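Local coordinates for protein iron-containing superoxide dismutase B2 (Trypanosoma brucei, PDB 3ESF) that probably disarms superoxide radicals in the trypanosome by converting them at an iron(III) centre to hydrogen peroxide and dioxygen, at residues 73-78 and 125-130; 155-160 and 189-194; 7-12 and 79-84. The protein carries 1 engineered substitution. One frame throughout, in Å; residues are numbered along the deposited sequence.

Interaction 1: residues 73-78 and 125-130. With FE (Fe (III) ion), chain E.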
loop_
_atom_site.group_PDB
_atom_site.type_symbol
_atom_site.label_atom_id
_atom_site.label_comp_id
_atom_site.label_asym_id
_atom_site.label_seq_id
_atom_site.Cartn_x
_atom_site.Cartn_y
_atom_site.Cartn_z
ATOM N N ILE A 73 -9.542 5.207 10.859
ATOM C CA ILE A 73 -10.953 5.185 11.227
ATOM C C ILE A 73 -11.740 6.375 10.628
ATOM O O ILE A 73 -12.793 6.198 10.008
ATOM C CB ILE A 73 -11.141 5.046 12.771
ATOM C CG1 ILE A 73 -10.629 3.658 13.222
ATOM C CG2 ILE A 73 -12.631 5.255 13.189
ATOM C CD1 ILE A 73 -10.311 3.564 14.705
ATOM N N PHE A 74 -11.230 7.575 10.836
ATOM C CA PHE A 74 -11.863 8.776 10.296
ATOM C C PHE A 74 -11.860 8.766 8.760
ATOM O O PHE A 74 -12.884 9.079 8.148
ATOM C CB PHE A 74 -11.158 10.005 10.850
ATOM C CG PHE A 74 -11.593 11.270 10.243
ATOM C CD1 PHE A 74 -12.472 12.112 10.935
ATOM C CD2 PHE A 74 -11.151 11.640 8.973
ATOM C CE1 PHE A 74 -12.895 13.316 10.364
ATOM C CE2 PHE A 74 -11.590 12.831 8.390
ATOM C CZ PHE A 74 -12.445 13.680 9.088
ATOM N N ASN A 75 -10.725 8.389 8.152
ATOM C CA ASN A 75 -10.580 8.377 6.693
ATOM C C ASN A 75 -11.605 7.441 6.055
ATOM O O ASN A 75 -12.198 7.788 5.063
ATOM C CB ASN A 75 -9.165 7.961 6.251
ATOM C CG ASN A 75 -8.111 9.004 6.569
ATOM O OD1 ASN A 75 -8.410 10.155 6.915
ATOM N ND2 ASN A 75 -6.868 8.609 6.452
ATOM N N HIS A 76 -11.779 6.243 6.616
ATOM C CA HIS A 76 -12.753 5.279 6.091
ATOM C C HIS A 76 -14.183 5.714 6.289
ATOM O O HIS A 76 -15.022 5.498 5.429
ATOM C CB HIS A 76 -12.534 3.901 6.713
ATOM C CG HIS A 76 -11.341 3.198 6.159
ATOM N ND1 HIS A 76 -10.058 3.472 6.579
ATOM C CD2 HIS A 76 -11.231 2.304 5.152
ATOM C CE1 HIS A 76 -9.210 2.754 5.868
ATOM N NE2 HIS A 76 -9.894 2.056 4.978
ATOM N N ASN A 77 -14.481 6.293 7.454
ATOM C CA ASN A 77 -15.807 6.867 7.692
ATOM C C ASN A 77 -16.128 7.892 6.599
ATOM O O ASN A 77 -17.215 7.874 5.993
ATOM C CB ASN A 77 -15.895 7.551 9.073
ATOM C CG ASN A 77 -15.939 6.551 10.245
ATOM O OD1 ASN A 77 -16.168 5.358 10.059
ATOM N ND2 ASN A 77 -15.771 7.069 11.462
ATOM N N PHE A 78 -15.168 8.775 6.361
ATOM C CA PHE A 78 -15.337 9.857 5.400
ATOM C C PHE A 78 -15.459 9.306 3.966
ATOM O O PHE A 78 -16.264 9.790 3.160
ATOM C CB PHE A 78 -14.151 10.835 5.517
ATOM C CG PHE A 78 -14.477 12.219 5.056
ATOM C CD1 PHE A 78 -15.237 13.076 5.860
ATOM C CD2 PHE A 78 -14.053 12.667 3.820
ATOM C CE1 PHE A 78 -15.555 14.366 5.428
ATOM C CE2 PHE A 78 -14.354 13.960 3.387
ATOM C CZ PHE A 78 -15.105 14.803 4.190
ATOM N N TRP A 125 -4.528 8.212 -0.093
ATOM C CA TRP A 125 -5.869 8.785 -0.138
ATOM C C TRP A 125 -5.827 10.023 -1.032
ATOM O O TRP A 125 -4.906 10.836 -0.900
ATOM C CB TRP A 125 -6.317 9.244 1.260
ATOM C CG TRP A 125 -6.380 8.162 2.266
ATOM C CD1 TRP A 125 -5.339 7.670 3.017
ATOM C CD2 TRP A 125 -7.535 7.427 2.638
ATOM N NE1 TRP A 125 -5.776 6.653 3.811
ATOM C CE2 TRP A 125 -7.124 6.477 3.606
ATOM C CE3 TRP A 125 -8.883 7.465 2.247
ATOM C CZ2 TRP A 125 -8.010 5.582 4.197
ATOM C CZ3 TRP A 125 -9.769 6.535 2.827
ATOM C CH2 TRP A 125 -9.314 5.614 3.785
ATOM N N ALA A 126 -6.817 10.167 -1.911
ATOM C CA ALA A 126 -6.980 11.404 -2.689
ATOM C C ALA A 126 -8.119 12.176 -2.089
ATOM O O ALA A 126 -9.188 11.603 -1.807
ATOM C CB ALA A 126 -7.214 11.126 -4.157
ATOM N N TRP A 127 -7.896 13.472 -1.865
ATOM C CA TRP A 127 -8.897 14.306 -1.228
ATOM C C TRP A 127 -9.271 15.511 -2.083
ATOM O O TRP A 127 -8.454 16.041 -2.837
ATOM C CB TRP A 127 -8.401 14.874 0.107
ATOM C CG TRP A 127 -7.978 13.878 1.145
ATOM C CD1 TRP A 127 -6.739 13.268 1.246
ATOM C CD2 TRP A 127 -8.749 13.393 2.250
ATOM N NE1 TRP A 127 -6.708 12.466 2.325
ATOM C CE2 TRP A 127 -7.920 12.493 2.961
ATOM C CE3 TRP A 127 -10.043 13.658 2.735
ATOM C CZ2 TRP A 127 -8.343 11.834 4.108
ATOM C CZ3 TRP A 127 -10.483 12.987 3.878
ATOM C CH2 TRP A 127 -9.637 12.085 4.558
ATOM N N LEU A 128 -10.515 15.948 -1.916
ATOM C CA LEU A 128 -10.875 17.327 -2.172
ATOM C C LEU A 128 -10.933 17.961 -0.776
ATOM O O LEU A 128 -11.573 17.413 0.116
ATOM C CB LEU A 128 -12.234 17.415 -2.915
ATOM C CG LEU A 128 -12.865 18.798 -3.196
ATOM C CD1 LEU A 128 -11.910 19.739 -3.945
ATOM C CD2 LEU A 128 -14.165 18.643 -3.990
ATOM N N VAL A 129 -10.227 19.075 -0.584
ATOM C CA VAL A 129 -10.259 19.808 0.676
ATOM C C VAL A 129 -10.482 21.284 0.421
ATOM O O VAL A 129 -10.250 21.786 -0.682
ATOM C CB VAL A 129 -8.949 19.641 1.562
ATOM C CG1 VAL A 129 -8.639 18.190 1.874
ATOM C CG2 VAL A 129 -7.750 20.379 0.930
ATOM N N GLN A 130 -10.943 21.980 1.452
ATOM C CA GLN A 130 -11.029 23.428 1.400
ATOM C C GLN A 130 -10.029 24.019 2.382
ATOM O O GLN A 130 -9.955 23.595 3.540
ATOM C CB GLN A 130 -12.438 23.892 1.749
ATOM C CG GLN A 130 -12.637 25.422 1.556
ATOM C CD GLN A 130 -13.967 25.918 2.078
ATOM O OE1 GLN A 130 -14.572 25.295 2.952
ATOM N NE2 GLN A 130 -14.421 27.053 1.559
HETATM FE FE FE E . -9.137 1.203 3.147
HETATM O O HOH W 1 -7.333 2.299 3.490
#

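Interaction 2: residues 155-160 and 189-194. Engineered in segment 155-160: Thr159 (natural residue Ala).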
loop_
_atom_site.group_PDB
_atom_site.type_symbol
_atom_site.label_atom_id
_atom_site.label_comp_id
_atom_site.label_asym_id
_atom_site.label_seq_id
_atom_site.Cartn_x
_atom_site.Cartn_y
_atom_site.Cartn_z
ATOM N N LYS A 155 -10.127 21.498 5.518
ATOM C CA LYS A 155 -11.417 20.895 5.818
ATOM C C LYS A 155 -11.696 19.897 4.704
ATOM O O LYS A 155 -11.757 20.275 3.550
ATOM C CB LYS A 155 -12.500 21.988 5.891
ATOM C CG LYS A 155 -13.927 21.456 6.025
ATOM C CD LYS A 155 -14.932 22.600 6.285
ATOM C CE LYS A 155 -15.366 23.298 5.021
ATOM N NZ LYS A 155 -16.602 24.111 5.279
ATOM N N PRO A 156 -11.782 18.601 5.046
ATOM C CA PRO A 156 -12.034 17.627 4.004
ATOM C C PRO A 156 -13.469 17.741 3.472
ATOM O O PRO A 156 -14.393 18.055 4.222
ATOM C CB PRO A 156 -11.787 16.283 4.701
ATOM C CG PRO A 156 -12.034 16.545 6.123
ATOM C CD PRO A 156 -11.639 17.971 6.372
ATOM N N ILE A 157 -13.603 17.500 2.167
ATOM C CA ILE A 157 -14.872 17.599 1.453
ATOM C C ILE A 157 -15.209 16.205 0.921
ATOM O O ILE A 157 -16.307 15.709 1.115
ATOM C CB ILE A 157 -14.782 18.632 0.273
ATOM C CG1 ILE A 157 -14.433 20.055 0.768
ATOM C CG2 ILE A 157 -16.034 18.576 -0.614
ATOM C CD1 ILE A 157 -15.351 20.635 1.888
ATOM N N LEU A 158 -14.248 15.578 0.248
ATOM C CA LEU A 158 -14.423 14.228 -0.301
ATOM C C LEU A 158 -13.129 13.444 -0.194
ATOM O O LEU A 158 -12.054 14.030 -0.203
ATOM C CB LEU A 158 -14.811 14.274 -1.791
ATOM C CG LEU A 158 -16.193 14.624 -2.339
ATOM C CD1 LEU A 158 -16.085 14.882 -3.812
ATOM C CD2 LEU A 158 -17.257 13.550 -2.047
ATOM N N THR A 159 -13.227 12.120 -0.118
ATOM C CA THR A 159 -12.026 11.282 -0.264
ATOM C C THR A 159 -12.286 9.998 -1.061
ATOM O O THR A 159 -13.389 9.436 -1.031
ATOM C CB THR A 159 -11.333 10.968 1.125
ATOM O OG1 THR A 159 -9.966 10.552 0.924
ATOM C CG2 THR A 159 -12.099 9.917 1.903
ATOM N N CYS A 160 -11.264 9.578 -1.793
ATOM C CA CYS A 160 -11.216 8.250 -2.395
ATOM C C CYS A 160 -9.999 7.465 -1.846
ATOM O O CYS A 160 -8.843 7.912 -2.004
ATOM C CB CYS A 160 -11.126 8.384 -3.925
ATOM S SG CYS A 160 -10.978 6.807 -4.794
ATOM N N ASP A 189 -24.031 15.299 -2.357
ATOM C CA ASP A 189 -24.835 15.689 -1.172
ATOM C C ASP A 189 -23.935 15.856 0.062
ATOM O O ASP A 189 -24.001 16.880 0.744
ATOM C CB ASP A 189 -25.949 14.664 -0.857
ATOM C CG ASP A 189 -26.869 14.367 -2.047
ATOM O OD1 ASP A 189 -26.622 14.893 -3.172
ATOM O OD2 ASP A 189 -27.865 13.607 -1.845
ATOM N N HIS A 190 -23.117 14.840 0.328
ATOM C CA HIS A 190 -22.131 14.841 1.415
ATOM C C HIS A 190 -21.078 15.931 1.223
ATOM O O HIS A 190 -20.762 16.649 2.162
ATOM C CB HIS A 190 -21.457 13.471 1.528
ATOM C CG HIS A 190 -20.330 13.435 2.519
ATOM N ND1 HIS A 190 -19.003 13.455 2.147
ATOM C CD2 HIS A 190 -20.343 13.399 3.872
ATOM C CE1 HIS A 190 -18.247 13.425 3.231
ATOM N NE2 HIS A 190 -19.040 13.392 4.290
ATOM N N ALA A 191 -20.555 16.043 0.007
ATOM C CA ALA A 191 -19.546 17.043 -0.319
ATOM C C ALA A 191 -20.069 18.478 -0.091
ATOM O O ALA A 191 -19.382 19.307 0.511
ATOM C CB ALA A 191 -19.061 16.850 -1.756
ATOM N N GLU A 192 -21.286 18.748 -0.570
ATOM C CA GLU A 192 -21.951 20.044 -0.380
ATOM C C GLU A 192 -22.161 20.424 1.089
ATOM O O GLU A 192 -21.906 21.562 1.477
ATOM C CB GLU A 192 -23.304 20.051 -1.066
ATOM C CG GLU A 192 -23.874 21.420 -1.266
ATOM C CD GLU A 192 -25.180 21.345 -2.013
ATOM O OE1 GLU A 192 -26.118 20.687 -1.490
ATOM O OE2 GLU A 192 -25.257 21.916 -3.124
ATOM N N ASN A 193 -22.645 19.468 1.876
ATOM C CA ASN A 193 -22.794 19.646 3.312
ATOM C C ASN A 193 -21.448 19.891 4.043
ATOM O O ASN A 193 -21.375 20.749 4.927
ATOM C CB ASN A 193 -23.582 18.481 3.933
ATOM C CG ASN A 193 -25.106 18.535 3.620
ATOM O OD1 ASN A 193 -25.659 19.509 3.040
ATOM N ND2 ASN A 193 -25.798 17.472 4.034
ATOM N N GLN A 194 -20.399 19.175 3.648
ATOM C CA GLN A 194 -19.040 19.431 4.174
ATOM C C GLN A 194 -18.589 20.858 3.846
ATOM O O GLN A 194 -18.102 21.587 4.728
ATOM C CB GLN A 194 -18.028 18.410 3.642
ATOM C CG GLN A 194 -18.312 16.940 4.034
ATOM C CD GLN A 194 -18.827 16.807 5.460
ATOM O OE1 GLN A 194 -18.078 17.011 6.411
ATOM N NE2 GLN A 194 -20.133 16.512 5.610
#

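Interaction 3: residues 7-12 and 79-84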
loop_
_atom_site.group_PDB
_atom_site.type_symbol
_atom_site.label_atom_id
_atom_site.label_comp_id
_atom_site.label_asym_id
_atom_site.label_seq_id
_atom_site.Cartn_x
_atom_site.Cartn_y
_atom_site.Cartn_z
ATOM N N PRO A 7 -22.463 2.422 10.907
ATOM C CA PRO A 7 -22.671 1.407 9.881
ATOM C C PRO A 7 -22.419 2.030 8.508
ATOM O O PRO A 7 -22.352 3.275 8.388
ATOM C CB PRO A 7 -24.159 1.018 10.072
ATOM C CG PRO A 7 -24.789 2.207 10.737
ATOM C CD PRO A 7 -23.707 2.732 11.644
ATOM N N LEU A 8 -22.237 1.195 7.489
ATOM C CA LEU A 8 -22.179 1.674 6.110
ATOM C C LEU A 8 -23.447 2.501 5.838
ATOM O O LEU A 8 -24.522 2.121 6.276
ATOM C CB LEU A 8 -22.087 0.490 5.144
ATOM C CG LEU A 8 -20.776 -0.301 5.148
ATOM C CD1 LEU A 8 -21.001 -1.685 4.589
ATOM C CD2 LEU A 8 -19.690 0.422 4.349
ATOM N N PRO A 9 -23.310 3.655 5.169
ATOM C CA PRO A 9 -24.489 4.504 4.943
ATOM C C PRO A 9 -25.566 3.824 4.084
ATOM O O PRO A 9 -26.742 4.090 4.274
ATOM C CB PRO A 9 -23.910 5.754 4.258
ATOM C CG PRO A 9 -22.384 5.710 4.609
ATOM C CD PRO A 9 -22.070 4.251 4.616
ATOM N N TRP A 10 -25.155 2.904 3.211
ATOM C CA TRP A 10 -26.034 2.339 2.192
ATOM C C TRP A 10 -26.022 0.811 2.110
ATOM O O TRP A 10 -26.493 0.245 1.120
ATOM C CB TRP A 10 -25.671 2.925 0.821
ATOM C CG TRP A 10 -24.266 3.420 0.756
ATOM C CD1 TRP A 10 -23.861 4.729 0.712
ATOM C CD2 TRP A 10 -23.068 2.634 0.754
ATOM N NE1 TRP A 10 -22.499 4.803 0.675
ATOM C CE2 TRP A 10 -21.978 3.538 0.700
ATOM C CE3 TRP A 10 -22.803 1.250 0.801
ATOM C CZ2 TRP A 10 -20.640 3.108 0.676
ATOM C CZ3 TRP A 10 -21.488 0.815 0.753
ATOM C CH2 TRP A 10 -20.412 1.748 0.708
ATOM N N GLY A 11 -25.457 0.150 3.125
ATOM C CA GLY A 11 -25.497 -1.320 3.226
ATOM C C GLY A 11 -24.350 -1.994 2.494
ATOM O O GLY A 11 -23.730 -1.384 1.636
ATOM N N TYR A 12 -24.081 -3.261 2.807
ATOM C CA TYR A 12 -22.924 -3.967 2.221
ATOM C C TYR A 12 -23.005 -4.044 0.704
ATOM O O TYR A 12 -21.998 -3.912 0.013
ATOM C CB TYR A 12 -22.757 -5.384 2.817
ATOM C CG TYR A 12 -22.225 -5.375 4.229
ATOM C CD1 TYR A 12 -23.093 -5.451 5.318
ATOM C CD2 TYR A 12 -20.850 -5.256 4.478
ATOM C CE1 TYR A 12 -22.619 -5.426 6.620
ATOM C CE2 TYR A 12 -20.356 -5.229 5.783
ATOM C CZ TYR A 12 -21.249 -5.321 6.847
ATOM O OH TYR A 12 -20.786 -5.292 8.136
ATOM N N TYR A 79 -14.651 8.294 3.667
ATOM C CA TYR A 79 -14.720 7.553 2.393
ATOM C C TYR A 79 -16.109 6.964 2.064
ATOM O O TYR A 79 -16.594 7.149 0.959
ATOM C CB TYR A 79 -13.684 6.426 2.439
ATOM C CG TYR A 79 -13.666 5.480 1.250
ATOM C CD1 TYR A 79 -13.500 5.964 -0.058
ATOM C CD2 TYR A 79 -13.793 4.093 1.444
ATOM C CE1 TYR A 79 -13.435 5.088 -1.143
ATOM C CE2 TYR A 79 -13.754 3.219 0.387
ATOM C CZ TYR A 79 -13.558 3.706 -0.912
ATOM O OH TYR A 79 -13.500 2.817 -1.969
ATOM N N TRP A 80 -16.711 6.216 2.992
ATOM C CA TRP A 80 -18.040 5.645 2.766
ATOM C C TRP A 80 -19.070 6.739 2.531
ATOM O O TRP A 80 -19.925 6.590 1.664
ATOM C CB TRP A 80 -18.525 4.720 3.905
ATOM C CG TRP A 80 -17.617 3.585 4.241
ATOM C CD1 TRP A 80 -17.111 3.285 5.474
ATOM C CD2 TRP A 80 -17.096 2.589 3.340
ATOM N NE1 TRP A 80 -16.294 2.187 5.395
ATOM C CE2 TRP A 80 -16.263 1.735 4.106
ATOM C CE3 TRP A 80 -17.245 2.341 1.961
ATOM C CZ2 TRP A 80 -15.593 0.637 3.551
ATOM C CZ3 TRP A 80 -16.573 1.252 1.401
ATOM C CH2 TRP A 80 -15.756 0.412 2.199
ATOM N N GLU A 81 -18.995 7.830 3.296
ATOM C CA GLU A 81 -19.881 8.976 3.104
ATOM C C GLU A 81 -19.655 9.732 1.788
ATOM O O GLU A 81 -20.564 10.383 1.280
ATOM C CB GLU A 81 -19.797 9.936 4.296
ATOM C CG GLU A 81 -20.482 9.403 5.561
ATOM C CD GLU A 81 -21.993 9.218 5.402
ATOM O OE1 GLU A 81 -22.559 9.607 4.356
ATOM O OE2 GLU A 81 -22.633 8.685 6.346
ATOM N N SER A 82 -18.447 9.611 1.238
ATOM C CA SER A 82 -18.056 10.231 -0.036
ATOM C C SER A 82 -18.617 9.482 -1.255
ATOM O O SER A 82 -18.398 9.893 -2.412
ATOM C CB SER A 82 -16.522 10.315 -0.137
ATOM O OG SER A 82 -15.977 11.201 0.844
ATOM N N MET A 83 -19.348 8.395 -0.988
ATOM C CA MET A 83 -19.955 7.573 -2.039
ATOM C C MET A 83 -21.416 7.310 -1.748
ATOM O O MET A 83 -21.851 7.370 -0.584
ATOM C CB MET A 83 -19.183 6.262 -2.206
ATOM C CG MET A 83 -17.665 6.450 -2.407
ATOM S SD MET A 83 -16.841 4.888 -2.734
ATOM C CE MET A 83 -17.128 3.972 -1.186
ATOM N N SER A 84 -22.187 7.051 -2.809
ATOM C CA SER A 84 -23.616 6.810 -2.689
ATOM C C SER A 84 -24.109 6.007 -3.882
ATOM O O SER A 84 -23.571 6.145 -4.988
ATOM C CB SER A 84 -24.370 8.141 -2.586
ATOM O OG SER A 84 -25.753 7.959 -2.774
#

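Interaction 1: residues 73-78 and 125-130
The metal site of the iron/manganese superoxide dismutase fold lies where helix 64-81 of the alpha-hairpin domain meets the first strand of the C-terminal sheet, and here Asn75, His76 and Phe78 of that helix face Trp125 and Trp127 of the strand. His76 binds the iron(III) ion through NE2 at 2.2 Å; His28, Asp161, His165 and a water complete the coordination. Its ring is held from two directions, since ND1 is hydrogen-bonded to the carbonyl of Gln72 one turn back, and Trp125 sets the far edge of its indole against one face of the imidazole. This T-shaped pair has centroids 4.9 Å apart and planes at 90°, with Trp125 CZ2 3.5 Å from His76 CE1.

The six-membered ring of Trp125 also takes Asn75 over one face: Asn75 CB lies 3.4 Å from its centroid, 16° off the normal, a CH-pi contact. From there the amide leads across to Trp127, where Asn75 OD1 lies 3.3 Å from Trp127 CZ2, at the edge of that indole, in a position to meet the weakly positive ring hydrogens. With CG beside the backbone N (chi1 -70°), Asn75 sends ND2 past Trp125 to the carbonyl of Gly146. Further along the helix Phe78 CD2 packs 3.6 Å from Trp127 CZ3, the two rings tilted obliquely, while Trp127 NE1 bonds to Thr142 of the neighbouring strand.

Tryptophan suits both strand positions because it spans the gap between a strand and a helix whose axes are 11.1 Å apart. The N-H groups of Asn75, His76 and Trp127 bond outside the two segments, which leaves dispersion and aromatic electrostatics to join the domains and a buried aromatic edge that, with the iron and the ND1 bond to Gln72, limits rotation of the imidazole.

Interaction 2: residues 155-160 and 189-194
Ile157 lays its CG2 methyl against Ala191 CB at 3.7 Å, where strand and helix backbones come close: Ile157 CA is 5.0 Å from Ala191 CA. At so close an approach alanine is well suited, offering a single methyl that is shared: Leu158 CG reaches Ala191 CB at 3.7 Å from the adjacent strand position. Two successive residues can meet one methyl because Ile157 and Leu158 form a classic beta bulge opposite Leu128. The branches of Ile157 divide the work. CG2, anti to the backbone N (chi1 -60° for CG1), turns to Ala191, whereas Ile157 CD1 goes on along the helix to Gln194 CB at 3.9 Å.

Gln194 runs past Ile157 in the opposite direction, its CB against the carbonyl oxygen of Pro156 and its CG against that of Ile157. A bend at chi2 (-39°) then carries the amide away from the strand, so the contact uses the aliphatic part of the chain. CG also covers one face of the His190 ring, one turn earlier in the same helix.

At the strand's start Lys155 runs extended through its first two torsions and then bends at chi3 (83°), which brings NZ to the helix end. Lys155 NZ donates to Gln194 O at 3.0 Å, within the carbonyl plane, and also to the carbonyl of Phe195. Carbonyls in a helix's last turn lack an amide partner further along, and the helix dipole would probably favour the ammonium there.

Segment 189-194 runs nearly antiparallel to segment 155-160, their axes 7.1 Å apart, and the strand is an outer one of the sheet within this chain. Phe78 of helix 64-81 touches both, packing on Pro156 and Gln194 and meeting the His190 ring edge-to-face, while strand 124-131 pairs with the bulged strand.

Interaction 3: residues 7-12 and 79-84
Trp10 reaches from the N-terminal loop toward the end of helix 64-81, and its atoms meet a series of partners from CB outward. CB and CG lead the indole in at an unusual first torsion (chi1 24°), with Trp10 CD1 coming to Ser84 CA at 4.0 Å. Trp10 NE1 donates to two carbonyls: Met83 O at 2.9 Å and Trp80 O at 3.3 Å. Neither bond is straight, each having an N-H...O angle of 138°, as expected of one hydrogen shared between two acceptors. Beyond the nitrogen, CZ2 faces the Met83 methyl CE, and the tip, Trp10 CH2, rests 3.5 Å from Trp80 CE3, the two indoles crossing at about a right angle.

Leu8 also packs on Trp80, its CD2 methyl over one face, 3.6 Å from the centroid of the five-membered ring and close to the normal; Tyr79 covers the opposite face. Trp80 NE1 bonds to His33, and the Trp80 ring meets iron-binding His28 edge-to-face, so the loop backs a second-shell residue of the metal site. Pro9 fills the outer margin, setting its CD against Trp80 CB at 3.6 Å and its CG against the Glu81 carboxylate.

Trp80 O accepts a second hydrogen bond, from Met83 N, and the two donors approach from opposite faces of the carbonyl plane. Tryptophan is apt here because one side chain combines a flat apolar surface with an N-H: it satisfies carbonyls where the helix unwinds, and it ties the chain's beginning to that turn.

Helix 64-81 serves both interaction 1 and interaction 3: its later turns face the sheet, its end faces the N-terminal loop. Interaction 1 lies near the centre of the chain and is chiefly aromatic, with an asparagine amide against the rings, whereas interactions 2 and 3, each partly buried, add hydrogen bonds to backbone carbonyls at or just past helix ends, from a lysine in one and an indole in the other. Interactions 1 and 2 share the sheet, where strands 124-131 and 154-161 are neighbours. A hydrogen bond between Ser82 OG and the backbone N of Thr159, an engineered residue, joins interactions 2 and 3. Interactions 1 and 3 both bear on the iron site, the first through a ligand itself.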